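Local coordinates for glycosyl hydrolase, family 38 (Enterococcus faecalis, PDB 5KBP), which probably hydrolyses alpha-mannosidic linkages in carbohydrates, as a family 38 glycoside hydrolase with a metal-binding site, at residues Y221-M229 and Y266-P275. Residues are numbered along the deposited sequence; the frame is centred on the assembly and turned at random.
Sequences YASTNHLLM and YLKAVQEELP
His226 is gripped at both ring nitrogens: NE2 donates to Glu273 OE2 (3.2 Å, 169° at the hydrogen), while ND1 is hydrogen-bonded to the hydroxyl of Tyr10. This histidine-carboxylate pair joins a strand to the chain that follows helical residues 266-270, where helix packs on sheet in an alpha/beta layer of the N-terminal domain of a family 38 hydrolase. Strand 226-231 is an outer strand of a parallel sheet, beside strand 7-13, and residues 266-270 run roughly antiparallel to residues 226-229. The carboxylate lies close to the plane of the imidazole at its edge but is turned 52° against it; the N-H meets OE2 from above the carboxylate plane, and Glu273 OE1 is 3.1 Å from His226 NE2. Glu273 is poorly ordered, so this grip may be less rigid than its straightness suggests; a water donates to OE1. Ala269 CB sits over one imidazole face, 4.1 Å from the ring centroid. Farther along the strand, Leu228 lays CD1 over one face of the Tyr266 ring, at 4.1 Å from its centroid, and CB against CZ. With CG anti to its backbone N (chi1 178°), Tyr266 reaches the strand, bringing OH 3.3 Å from His226 O. At the loop before the strand, Thr224 forms an ST turn, its OG1 accepting from His226 N, and Ser223 CB rests 3.9 Å from Pro275 CG. Val270 CG2 meets Thr224 OG1 at 3.5 Å, the side chains crossing at about a right angle.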
loop_
_atom_site.group_PDB
_atom_site.type_symbol
_atom_site.label_atom_id
_atom_site.label_comp_id
_atom_site.label_asym_id
_atom_site.label_seq_id
_atom_site.Cartn_x
_atom_site.Cartn_y
_atom_site.Cartn_z
ATOM N N TYR A 221 20.856 36.809 18.263
ATOM C CA TYR A 221 21.096 36.825 16.826
ATOM C C TYR A 221 20.141 37.741 16.068
ATOM O O TYR A 221 20.099 37.682 14.836
ATOM C CB TYR A 221 21.002 35.406 16.255
ATOM C CG TYR A 221 21.533 34.338 17.183
ATOM C CD1 TYR A 221 22.900 34.160 17.362
ATOM C CD2 TYR A 221 20.667 33.505 17.878
ATOM C CE1 TYR A 221 23.387 33.181 18.209
ATOM C CE2 TYR A 221 21.146 32.525 18.727
ATOM C CZ TYR A 221 22.505 32.367 18.889
ATOM O OH TYR A 221 22.981 31.391 19.734
ATOM N N ALA A 222 19.379 38.581 16.758
ATOM C CA ALA A 222 18.429 39.458 16.086
ATOM C C ALA A 222 19.158 40.670 15.516
ATOM O O ALA A 222 19.816 41.409 16.254
ATOM C CB ALA A 222 17.333 39.894 17.053
ATOM N N SER A 223 19.049 40.867 14.202
ATOM C CA SER A 223 19.594 42.051 13.550
ATOM C C SER A 223 18.628 43.226 13.560
ATOM O O SER A 223 19.043 44.351 13.260
ATOM C CB SER A 223 19.985 41.729 12.103
ATOM O OG SER A 223 18.890 41.181 11.392
ATOM N N THR A 224 17.360 42.992 13.890
ATOM C CA THR A 224 16.348 44.033 13.997
ATOM C C THR A 224 15.696 43.947 15.373
ATOM O O THR A 224 16.001 43.060 16.176
ATOM C CB THR A 224 15.291 43.900 12.891
ATOM O OG1 THR A 224 14.433 42.789 13.183
ATOM C CG2 THR A 224 15.953 43.670 11.541
ATOM N N ASN A 225 14.788 44.881 15.647
ATOM C CA ASN A 225 13.993 44.837 16.867
ATOM C C ASN A 225 12.795 43.904 16.752
ATOM O O ASN A 225 11.949 43.888 17.652
ATOM C CB ASN A 225 13.521 46.244 17.240
ATOM C CG ASN A 225 14.668 47.164 17.603
ATOM O OD1 ASN A 225 15.665 46.731 18.180
ATOM N ND2 ASN A 225 14.534 48.440 17.263
ATOM N N HIS A 226 12.708 43.133 15.671
ATOM C CA HIS A 226 11.590 42.231 15.427
ATOM C C HIS A 226 12.045 40.801 15.689
ATOM O O HIS A 226 12.960 40.302 15.023
ATOM C CB HIS A 226 11.072 42.394 13.999
ATOM C CG HIS A 226 10.681 43.800 13.662
ATOM N ND1 HIS A 226 9.458 44.336 14.006
ATOM C CD2 HIS A 226 11.355 44.784 13.021
ATOM C CE1 HIS A 226 9.395 45.587 13.588
ATOM N NE2 HIS A 226 10.533 45.884 12.988
ATOM N N LEU A 227 11.407 40.149 16.655
ATOM C CA LEU A 227 11.823 38.846 17.149
ATOM C C LEU A 227 10.786 37.793 16.783
ATOM O O LEU A 227 9.580 38.054 16.825
ATOM C CB LEU A 227 12.017 38.891 18.667
ATOM C CG LEU A 227 12.767 40.127 19.175
ATOM C CD1 LEU A 227 12.531 40.331 20.662
ATOM C CD2 LEU A 227 14.250 40.006 18.878
ATOM N N LEU A 228 11.260 36.599 16.432
ATOM C CA LEU A 228 10.407 35.510 15.972
ATOM C C LEU A 228 10.381 34.405 17.020
ATOM O O LEU A 228 11.427 33.835 17.352
ATOM C CB LEU A 228 10.897 34.964 14.629
ATOM C CG LEU A 228 10.056 33.853 13.996
ATOM C CD1 LEU A 228 8.694 34.372 13.566
ATOM C CD2 LEU A 228 10.785 33.226 12.817
ATOM N N MET A 229 9.192 34.109 17.537
ATOM C CA MET A 229 8.971 32.996 18.453
ATOM C C MET A 229 8.097 31.966 17.748
ATOM O O MET A 229 6.943 32.254 17.413
ATOM C CB MET A 229 8.310 33.463 19.750
ATOM C CG MET A 229 9.107 34.493 20.533
ATOM S SD MET A 229 10.707 33.888 21.095
ATOM C CE MET A 229 10.211 32.471 22.069
ATOM N N TYR A 266 5.510 39.120 9.646
ATOM C CA TYR A 266 6.869 39.203 10.176
ATOM C C TYR A 266 7.871 39.532 9.076
ATOM O O TYR A 266 8.729 40.406 9.245
ATOM C CB TYR A 266 7.249 37.896 10.873
ATOM C CG TYR A 266 8.669 37.892 11.400
ATOM C CD1 TYR A 266 9.019 38.647 12.511
ATOM C CD2 TYR A 266 9.660 37.135 10.785
ATOM C CE1 TYR A 266 10.316 38.652 12.998
ATOM C CE2 TYR A 266 10.960 37.132 11.266
ATOM C CZ TYR A 266 11.281 37.893 12.373
ATOM O OH TYR A 266 12.571 37.895 12.857
ATOM N N LEU A 267 7.775 38.837 7.937
ATOM C CA LEU A 267 8.719 39.058 6.844
ATOM C C LEU A 267 8.671 40.497 6.346
ATOM O O LEU A 267 9.712 41.085 6.028
ATOM C CB LEU A 267 8.429 38.087 5.698
ATOM C CG LEU A 267 8.899 36.644 5.892
ATOM C CD1 LEU A 267 8.357 35.748 4.791
ATOM C CD2 LEU A 267 10.417 36.586 5.935
ATOM N N LYS A 268 7.473 41.079 6.268
ATOM C CA LYS A 268 7.358 42.468 5.836
ATOM C C LYS A 268 8.021 43.411 6.833
ATOM O O LYS A 268 8.652 44.400 6.441
ATOM C CB LYS A 268 5.885 42.834 5.648
ATOM C CG LYS A 268 5.642 44.300 5.323
ATOM C CD LYS A 268 4.177 44.664 5.500
ATOM C CE LYS A 268 3.963 46.167 5.436
ATOM N NZ LYS A 268 2.599 46.549 5.895
ATOM N N ALA A 269 7.904 43.111 8.129
ATOM C CA ALA A 269 8.415 44.015 9.155
ATOM C C ALA A 269 9.926 43.894 9.324
ATOM O O ALA A 269 10.615 44.908 9.484
ATOM C CB ALA A 269 7.712 43.747 10.486
ATOM N N VAL A 270 10.462 42.671 9.293
ATOM C CA VAL A 270 11.880 42.486 9.593
ATOM C C VAL A 270 12.746 42.961 8.430
ATOM O O VAL A 270 13.822 43.536 8.637
ATOM C CB VAL A 270 12.166 41.017 9.965
ATOM C CG1 VAL A 270 11.849 40.082 8.806
ATOM C CG2 VAL A 270 13.613 40.851 10.404
ATOM N N GLN A 271 12.292 42.747 7.193
ATOM C CA GLN A 271 13.064 43.140 6.021
ATOM C C GLN A 271 13.016 44.638 5.753
ATOM O O GLN A 271 13.785 45.127 4.918
ATOM C CB GLN A 271 12.570 42.381 4.788
ATOM C CG GLN A 271 12.772 40.877 4.864
ATOM C CD GLN A 271 12.158 40.146 3.688
ATOM O OE1 GLN A 271 12.645 40.234 2.562
ATOM N NE2 GLN A 271 11.075 39.421 3.945
ATOM N N GLU A 272 12.137 45.371 6.435
ATOM C CA GLU A 272 12.055 46.813 6.243
ATOM C C GLU A 272 13.132 47.550 7.029
ATOM O O GLU A 272 13.537 48.649 6.638
ATOM C CB GLU A 272 10.662 47.304 6.644
ATOM C CG GLU A 272 10.293 48.682 6.125
ATOM C CD GLU A 272 8.792 48.897 6.091
ATOM O OE1 GLU A 272 8.255 49.183 5.001
ATOM O OE2 GLU A 272 8.147 48.761 7.152
ATOM N N GLU A 273 13.613 46.958 8.121
ATOM C CA GLU A 273 14.643 47.545 8.967
ATOM C C GLU A 273 15.900 46.682 8.967
ATOM O O GLU A 273 16.526 46.458 10.005
ATOM C CB GLU A 273 14.122 47.745 10.389
ATOM C CG GLU A 273 12.805 48.504 10.459
ATOM C CD GLU A 273 12.160 48.432 11.830
ATOM O OE1 GLU A 273 12.811 47.932 12.770
ATOM O OE2 GLU A 273 10.998 48.870 11.965
ATOM N N LEU A 274 16.280 46.191 7.797
ATOM C CA LEU A 274 17.421 45.288 7.681
ATOM C C LEU A 274 18.717 46.089 7.612
ATOM O O LEU A 274 18.820 47.020 6.808
ATOM C CB LEU A 274 17.274 44.414 6.440
ATOM C CG LEU A 274 17.516 42.911 6.585
ATOM C CD1 LEU A 274 16.680 42.336 7.716
ATOM C CD2 LEU A 274 17.206 42.203 5.276
ATOM N N PRO A 275 19.719 45.761 8.426
ATOM C CA PRO A 275 20.973 46.520 8.396
ATOM C C PRO A 275 21.788 46.218 7.146
ATOM O O PRO A 275 21.609 45.201 6.474
ATOM C CB PRO A 275 21.703 46.051 9.658
ATOM C CG PRO A 275 21.166 44.681 9.905
ATOM C CD PRO A 275 19.729 44.711 9.459
HETATM O O HOH W 1 11.868 49.326 15.186
HETATM O O HOH W 2 14.204 36.673 15.657
#